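Local atomic coordinates of putative bacterial transcription regulation protein (PDB entry 3LUR), a protein that probably regulates transcription in Staphylococcus aureus by binding a small-molecule effector. Residues W35-C38 and Y39-G42; G42-A45 and D46-K50. One frame throughout, in Å; residues are numbered along the deposited sequence.

Contact 1. Residues W35-C38 and Y39-G42; sequences WQRC and YQEG. With EDO (1,2-ethanediol), chain F.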
ATOM      1  N   TRP A  35       7.111   9.627   1.972  1.00  9.46           N
ATOM      2  CA  TRP A  35       6.140   9.922   3.018  1.00 10.24           C
ATOM      3  C   TRP A  35       6.495  11.228   3.737  1.00 10.90           C
ATOM      4  O   TRP A  35       5.618  12.053   4.015  1.00 10.29           O
ATOM      5  CB  TRP A  35       6.083   8.789   4.060  1.00 10.64           C
ATOM      6  CG  TRP A  35       5.298   7.633   3.654  1.00 10.30           C
ATOM      7  CD1 TRP A  35       5.766   6.464   3.150  1.00 10.60           C
ATOM      8  CD2 TRP A  35       3.877   7.498   3.725  1.00  9.87           C
ATOM      9  NE1 TRP A  35       4.738   5.612   2.903  1.00 12.14           N
ATOM     10  CE2 TRP A  35       3.564   6.207   3.259  1.00  9.95           C
ATOM     11  CE3 TRP A  35       2.840   8.341   4.132  1.00 11.39           C
ATOM     12  CZ2 TRP A  35       2.259   5.746   3.168  1.00 11.23           C
ATOM     13  CZ3 TRP A  35       1.545   7.873   4.063  1.00 11.18           C
ATOM     14  CH2 TRP A  35       1.267   6.590   3.571  1.00 11.14           C
ATOM     15  N   GLN A  36       7.784  11.415   4.044  1.00 11.15           N
ATOM     16  CA  GLN A  36       8.225  12.629   4.744  1.00 11.95           C
ATOM     17  C   GLN A  36       7.859  13.887   3.930  1.00 11.37           C
ATOM     18  O   GLN A  36       7.320  14.871   4.472  1.00 11.54           O
ATOM     19  CB  GLN A  36       9.742  12.591   5.011  1.00 12.35           C
ATOM     20  CG  GLN A  36      10.273  13.802   5.758  1.00 15.85           C
ATOM     21  CD  GLN A  36      11.768  13.711   6.106  1.00 19.91           C
ATOM     22  OE1 GLN A  36      12.456  12.745   5.757  1.00 24.45           O
ATOM     23  NE2 GLN A  36      12.269  14.733   6.786  1.00 22.40           N
ATOM     24  N   ARG A  37       8.158  13.854   2.641  1.00 10.87           N
ATOM     25  CA  ARG A  37       7.848  14.982   1.756  1.00 11.08           C
ATOM     26  C   ARG A  37       6.333  15.239   1.683  1.00 10.88           C
ATOM     27  O   ARG A  37       5.911  16.363   1.809  1.00 10.34           O
ATOM     28  CB  ARG A  37       8.470  14.775   0.366  1.00 10.68           C
ATOM     29  CG  ARG A  37      10.004  14.921   0.397  1.00 11.82           C
ATOM     30  CD  ARG A  37      10.697  14.690  -0.928  1.00 13.20           C
ATOM     31  NE  ARG A  37      10.913  13.280  -1.257  1.00 12.66           N
ATOM     32  CZ  ARG A  37      10.167  12.552  -2.092  1.00 14.54           C
ATOM     33  NH1 ARG A  37       9.097  13.065  -2.699  1.00 13.65           N
ATOM     34  NH2 ARG A  37      10.505  11.286  -2.334  1.00 14.71           N
ATOM     35  N   CYS A  38       5.530  14.196   1.491  1.00 11.84           N
ATOM     36  CA  CYS A  38       4.060  14.362   1.468  1.00 12.11           C
ATOM     37  C   CYS A  38       3.550  14.978   2.759  1.00 12.86           C
ATOM     38  O   CYS A  38       2.689  15.849   2.724  1.00 12.52           O
ATOM     39  CB  CYS A  38       3.337  13.064   1.251  1.00 12.33           C
ATOM     40  SG  CYS A  38       3.557  12.368  -0.410  1.00 12.77           S
ATOM     41  N   TYR A  39       4.060  14.497   3.902  1.00 13.50           N
ATOM     42  CA  TYR A  39       3.723  15.130   5.173  1.00 14.01           C
ATOM     43  C   TYR A  39       4.136  16.592   5.144  1.00 13.84           C
ATOM     44  O   TYR A  39       3.305  17.472   5.347  1.00 14.31           O
ATOM     45  CB  TYR A  39       4.375  14.403   6.363  1.00 14.24           C
ATOM     46  CG  TYR A  39       3.532  13.267   6.873  1.00 15.94           C
ATOM     47  CD1 TYR A  39       2.340  13.512   7.521  1.00 17.48           C
ATOM     48  CD2 TYR A  39       3.933  11.937   6.717  1.00 16.62           C
ATOM     49  CE1 TYR A  39       1.541  12.462   7.998  1.00 18.17           C
ATOM     50  CE2 TYR A  39       3.154  10.890   7.195  1.00 16.24           C
ATOM     51  CZ  TYR A  39       1.955  11.155   7.823  1.00 18.52           C
ATOM     52  OH  TYR A  39       1.170  10.130   8.283  1.00 19.22           O
ATOM     53  N   GLN A  40       5.410  16.851   4.834  1.00 13.89           N
ATOM     54  CA  GLN A  40       5.954  18.216   4.852  1.00 13.81           C
ATOM     55  C   GLN A  40       5.184  19.195   3.967  1.00 12.97           C
ATOM     56  O   GLN A  40       5.066  20.360   4.305  1.00 12.60           O
ATOM     57  CB  GLN A  40       7.430  18.221   4.435  1.00 14.53           C
ATOM     58  CG  GLN A  40       8.370  17.550   5.422  1.00 16.23           C
ATOM     59  CD  GLN A  40       9.785  17.382   4.871  1.00 19.61           C
ATOM     60  OE1 GLN A  40       9.994  17.279   3.647  1.00 22.25           O
ATOM     61  NE2 GLN A  40      10.762  17.336   5.769  1.00 20.79           N
ATOM     62  N   GLU A  41       4.652  18.705   2.850  1.00 12.06           N
ATOM     63  CA  GLU A  41       3.948  19.552   1.877  1.00 11.89           C
ATOM     64  C   GLU A  41       2.475  19.729   2.164  1.00 12.08           C
ATOM     65  O   GLU A  41       1.834  20.591   1.577  1.00 11.58           O
ATOM     66  CB  GLU A  41       4.078  18.973   0.464  1.00 11.47           C
ATOM     67  CG  GLU A  41       5.464  18.998  -0.079  1.00 10.74           C
ATOM     68  CD  GLU A  41       5.595  18.192  -1.357  1.00 11.16           C
ATOM     69  OE1 GLU A  41       4.552  17.875  -1.994  1.00 10.71           O
ATOM     70  OE2 GLU A  41       6.742  17.875  -1.722  1.00  9.30           O
ATOM     71  N   GLY A  42       1.931  18.918   3.058  1.00 12.68           N
ATOM     72  CA  GLY A  42       0.494  18.996   3.367  1.00 12.91           C
ATOM     73  C   GLY A  42      -0.338  18.094   2.481  1.00 13.20           C
ATOM     74  O   GLY A  42      -1.558  18.188   2.449  1.00 13.03           O
TER
HETATM   75  C1  EDO F 160       5.949  14.634  -2.373  1.00 24.76           C
HETATM   76  O1  EDO F 160       7.157  15.272  -2.830  1.00 23.84           O
HETATM   77  C2  EDO F 160       4.870  14.755  -3.435  1.00 26.54           C
HETATM   78  O2  EDO F 160       4.801  16.109  -3.880  1.00 28.55           O

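Contact 2. Residues G42-A45 and D46-K50; sequences GVIA and DLQLK. With EDO (1,2-ethanediol), chain H.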
ATOM      1  N   GLY A  42       1.931  18.918   3.058  1.00 12.68           N
ATOM      2  CA  GLY A  42       0.494  18.996   3.367  1.00 12.91           C
ATOM      3  C   GLY A  42      -0.338  18.094   2.481  1.00 13.20           C
ATOM      4  O   GLY A  42      -1.558  18.188   2.449  1.00 13.03           O
ATOM      5  N   VAL A  43       0.332  17.233   1.721  1.00 13.18           N
ATOM      6  CA  VAL A  43      -0.366  16.320   0.857  1.00 13.51           C
ATOM      7  C   VAL A  43      -1.153  15.321   1.696  1.00 13.82           C
ATOM      8  O   VAL A  43      -2.297  14.970   1.349  1.00 13.17           O
ATOM      9  CB  VAL A  43       0.610  15.552  -0.051  1.00 13.35           C
ATOM     10  CG1 VAL A  43      -0.093  14.357  -0.689  1.00 12.76           C
ATOM     11  CG2 VAL A  43       1.231  16.490  -1.103  1.00 13.45           C
ATOM     12  N   ILE A  44      -0.561  14.850   2.800  1.00 14.37           N
ATOM     13  CA  ILE A  44      -1.259  13.859   3.609  1.00 14.77           C
ATOM     14  C   ILE A  44      -2.546  14.437   4.176  1.00 15.44           C
ATOM     15  O   ILE A  44      -3.583  13.770   4.142  1.00 15.66           O
ATOM     16  CB  ILE A  44      -0.427  13.251   4.753  1.00 14.89           C
ATOM     17  CG1 ILE A  44       0.846  12.580   4.229  1.00 13.92           C
ATOM     18  CG2 ILE A  44      -1.305  12.214   5.534  1.00 15.30           C
ATOM     19  CD1 ILE A  44       0.603  11.449   3.237  1.00 13.46           C
ATOM     20  N   ALA A  45      -2.490  15.677   4.664  1.00 16.02           N
ATOM     21  CA  ALA A  45      -3.667  16.310   5.264  1.00 16.50           C
ATOM     22  C   ALA A  45      -4.754  16.482   4.225  1.00 16.56           C
ATOM     23  O   ALA A  45      -5.918  16.207   4.487  1.00 16.39           O
ATOM     24  CB  ALA A  45      -3.305  17.659   5.904  1.00 16.74           C
ATOM     25  N   ASP A  46      -4.361  16.884   3.024  1.00 16.25           N
ATOM     26  CA  ASP A  46      -5.308  17.053   1.951  1.00 16.59           C
ATOM     27  C   ASP A  46      -5.979  15.731   1.522  1.00 15.96           C
ATOM     28  O   ASP A  46      -7.169  15.704   1.282  1.00 15.09           O
ATOM     29  CB  ASP A  46      -4.633  17.685   0.748  1.00 17.09           C
ATOM     30  CG  ASP A  46      -5.630  18.219  -0.246  1.00 18.97           C
ATOM     31  OD1 ASP A  46      -6.562  18.942   0.196  1.00 21.91           O
ATOM     32  OD2 ASP A  46      -5.494  17.914  -1.452  1.00 21.68           O
ATOM     33  N   LEU A  47      -5.198  14.654   1.390  1.00 15.25           N
ATOM     34  CA  LEU A  47      -5.758  13.369   1.019  1.00 15.28           C
ATOM     35  C   LEU A  47      -6.676  12.833   2.109  1.00 15.71           C
ATOM     36  O   LEU A  47      -7.686  12.218   1.817  1.00 15.54           O
ATOM     37  CB  LEU A  47      -4.660  12.355   0.721  1.00 14.78           C
ATOM     38  CG  LEU A  47      -3.825  12.582  -0.520  1.00 13.80           C
ATOM     39  CD1 LEU A  47      -2.779  11.463  -0.601  1.00 12.27           C
ATOM     40  CD2 LEU A  47      -4.706  12.621  -1.766  1.00 12.25           C
ATOM     41  N   GLN A  48      -6.349  13.102   3.367  1.00 16.51           N
ATOM     42  CA  GLN A  48      -7.191  12.618   4.452  1.00 17.83           C
ATOM     43  C   GLN A  48      -8.561  13.263   4.429  1.00 17.45           C
ATOM     44  O   GLN A  48      -9.525  12.650   4.881  1.00 18.19           O
ATOM     45  CB  GLN A  48      -6.515  12.760   5.814  1.00 17.78           C
ATOM     46  CG  GLN A  48      -5.423  11.734   6.034  1.00 20.63           C
ATOM     47  CD  GLN A  48      -5.955  10.291   6.118  1.00 24.42           C
ATOM     48  OE1 GLN A  48      -6.709   9.827   5.256  1.00 26.65           O
ATOM     49  NE2 GLN A  48      -5.514   9.566   7.147  1.00 28.15           N
ATOM     50  N   LEU A  49      -8.669  14.460   3.855  1.00 17.30           N
ATOM     51  CA  LEU A  49      -9.971  15.108   3.727  1.00 17.22           C
ATOM     52  C   LEU A  49     -10.820  14.434   2.676  1.00 16.73           C
ATOM     53  O   LEU A  49     -12.028  14.541   2.727  1.00 16.13           O
ATOM     54  CB  LEU A  49      -9.824  16.580   3.377  1.00 17.45           C
ATOM     55  CG  LEU A  49      -9.224  17.451   4.471  1.00 17.86           C
ATOM     56  CD1 LEU A  49      -9.036  18.893   3.943  1.00 18.42           C
ATOM     57  CD2 LEU A  49     -10.116  17.415   5.703  1.00 19.77           C
ATOM     58  N   LYS A  50     -10.173  13.741   1.728  1.00 15.92           N
ATOM     59  CA  LYS A  50     -10.859  13.036   0.633  1.00 15.56           C
ATOM     60  C   LYS A  50     -11.145  11.578   0.954  1.00 15.12           C
ATOM     61  O   LYS A  50     -11.826  10.895   0.197  1.00 15.25           O
ATOM     62  CB  LYS A  50      -9.993  13.065  -0.637  1.00 15.38           C
ATOM     63  CG  LYS A  50      -9.659  14.466  -1.114  1.00 17.44           C
ATOM     64  CD  LYS A  50      -8.991  14.454  -2.480  1.00 17.68           C
ATOM     65  CE  LYS A  50      -8.655  15.874  -2.942  1.00 18.93           C
ATOM     66  NZ  LYS A  50      -9.870  16.741  -2.990  1.00 19.98           N
TER
HETATM   67  C1  EDO H 162      -5.132   8.029   9.671  1.00 43.51           C
HETATM   68  O1  EDO H 162      -4.256   7.221   8.862  1.00 42.97           O
HETATM   69  C2  EDO H 162      -6.469   7.304   9.872  1.00 43.89           C
HETATM   70  O2  EDO H 162      -7.233   7.288   8.660  1.00 44.75           O

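Contact 1. Residues W35-C38 and Y39-G42
Trp-35 and Tyr-39 stand one helical turn apart, and both the backbone and the rings join them. Three i to i+4 bonds run along the last turns of the helix. Tyr-39 N to Trp-35 O is 2.9 Å long and nearly straight (171°). Gln-40 N reaches Gln-36 O at 2.8 Å, and the bond from Glu-41 N to Arg-37 O is more bent. Gly-42 N then closes the helix by bonding weakly to Cys-38 O and, at 3.0 Å, to Tyr-39 O. With its positive phi of 90°, Gly-42 completes a Schellman motif.

The apolar contact is narrow. Tyr-39 has CG anti to its carbonyl carbon (chi1 -87°), which turns CD2 and CE2 back along the helix; CE2 meets Trp-35 CE3 at 4.0 Å, the two side chains lying at a slant to each other.

The polar bridge is indirect. Arg-37 NH1 and Glu-41 OE2 are too far apart for an ion pair, and an ethanediol, probably from the crystallisation liquor, spans them. Its O1 lies in the guanidinium plane, 2.9 Å from Arg-37 NH1, and also donates to Glu-41 OE2, while its O2 donates to Glu-41 OE1 at 2.6 Å; the carboxylate is thus held through both oxygens. Arg-37 NH1 additionally forms a salt bridge with Glu-19.

On the inner side, Trp-35 bonds through NE1 to Tyr-72 OH and meets the rings of Tyr-72 and Tyr-138. Trp-35 and Cys-38 touch Ile-74 of strand 70-77, and helix 43-50 packs against this turn.

Contact 2. Residues G42-A45 and D46-K50
Val-43 and Leu-47 lie side by side and point the same way, with Val-43 CG1 3.9 Å from Leu-47 CD1. The valine places CG1 anti to its backbone N (chi1 165°), so this branch runs beside its own carbonyl and reaches the leucine of the following turn. Ile-44 and Gln-48 repeat the parallel alignment more loosely, Ile-44 CG2 approaching the aliphatic Gln-48 CG at 4.2 Å.

Backbone bonds carry the rest. Asp-46 N reaches Gly-42 O at 3.1 Å, Leu-47 N reaches Val-43 O at 2.9 Å with an N-H...O angle of 165°, and Gln-48 N reaches Ile-44 O at 2.9 Å. The next link, Leu-49 N to Ala-45 O, is weak at 3.3 Å.

The polar ends find partners elsewhere. Asp-46 OD2 is bonded to Tyr-87 OH. Gln-48 bends at chi2 (-66°), swinging its amide away from the first turn; OE1 takes Asn-51 ND2. A bond from NE2 to O2 of an ethanediol, probably from the crystallisation liquor, is doubtful, because NE2 also comes within 3.0 Å of the ethanediol carbon C1.

This is a short helix with Gly-42 as its N-cap. Its inner face is set on an antiparallel barrel, Ile-44 against Ile-74, Leu-47 against Val-76 and Val-15. A helix so placed against a curved antiparallel sheet accords with the effector-binding domain to which the sequence is assigned.

Followed from the N terminus, strand 5-21 leads into helix 24-41, whose C-terminal end is contact 1; contact 2 begins at once on helix 43-50. The two neither nest nor cross: each closes only local turns, and they meet at the shared Gly-42, which ends one helix and caps the next. The junction is tightened by a probable hydrogen bond from Val-43 N to Cys-38 O, 2.9 Å, and by Ile-44 CD1, which lies 3.7 Å from Cys-38 CB. Centres of the contacts are about 10 Å apart. Together they tie the bent helix pair to strand 70-77 of the barrel, and both also reach strand 5-21, contact 1 through Glu-19 and contact 2 through Val-15.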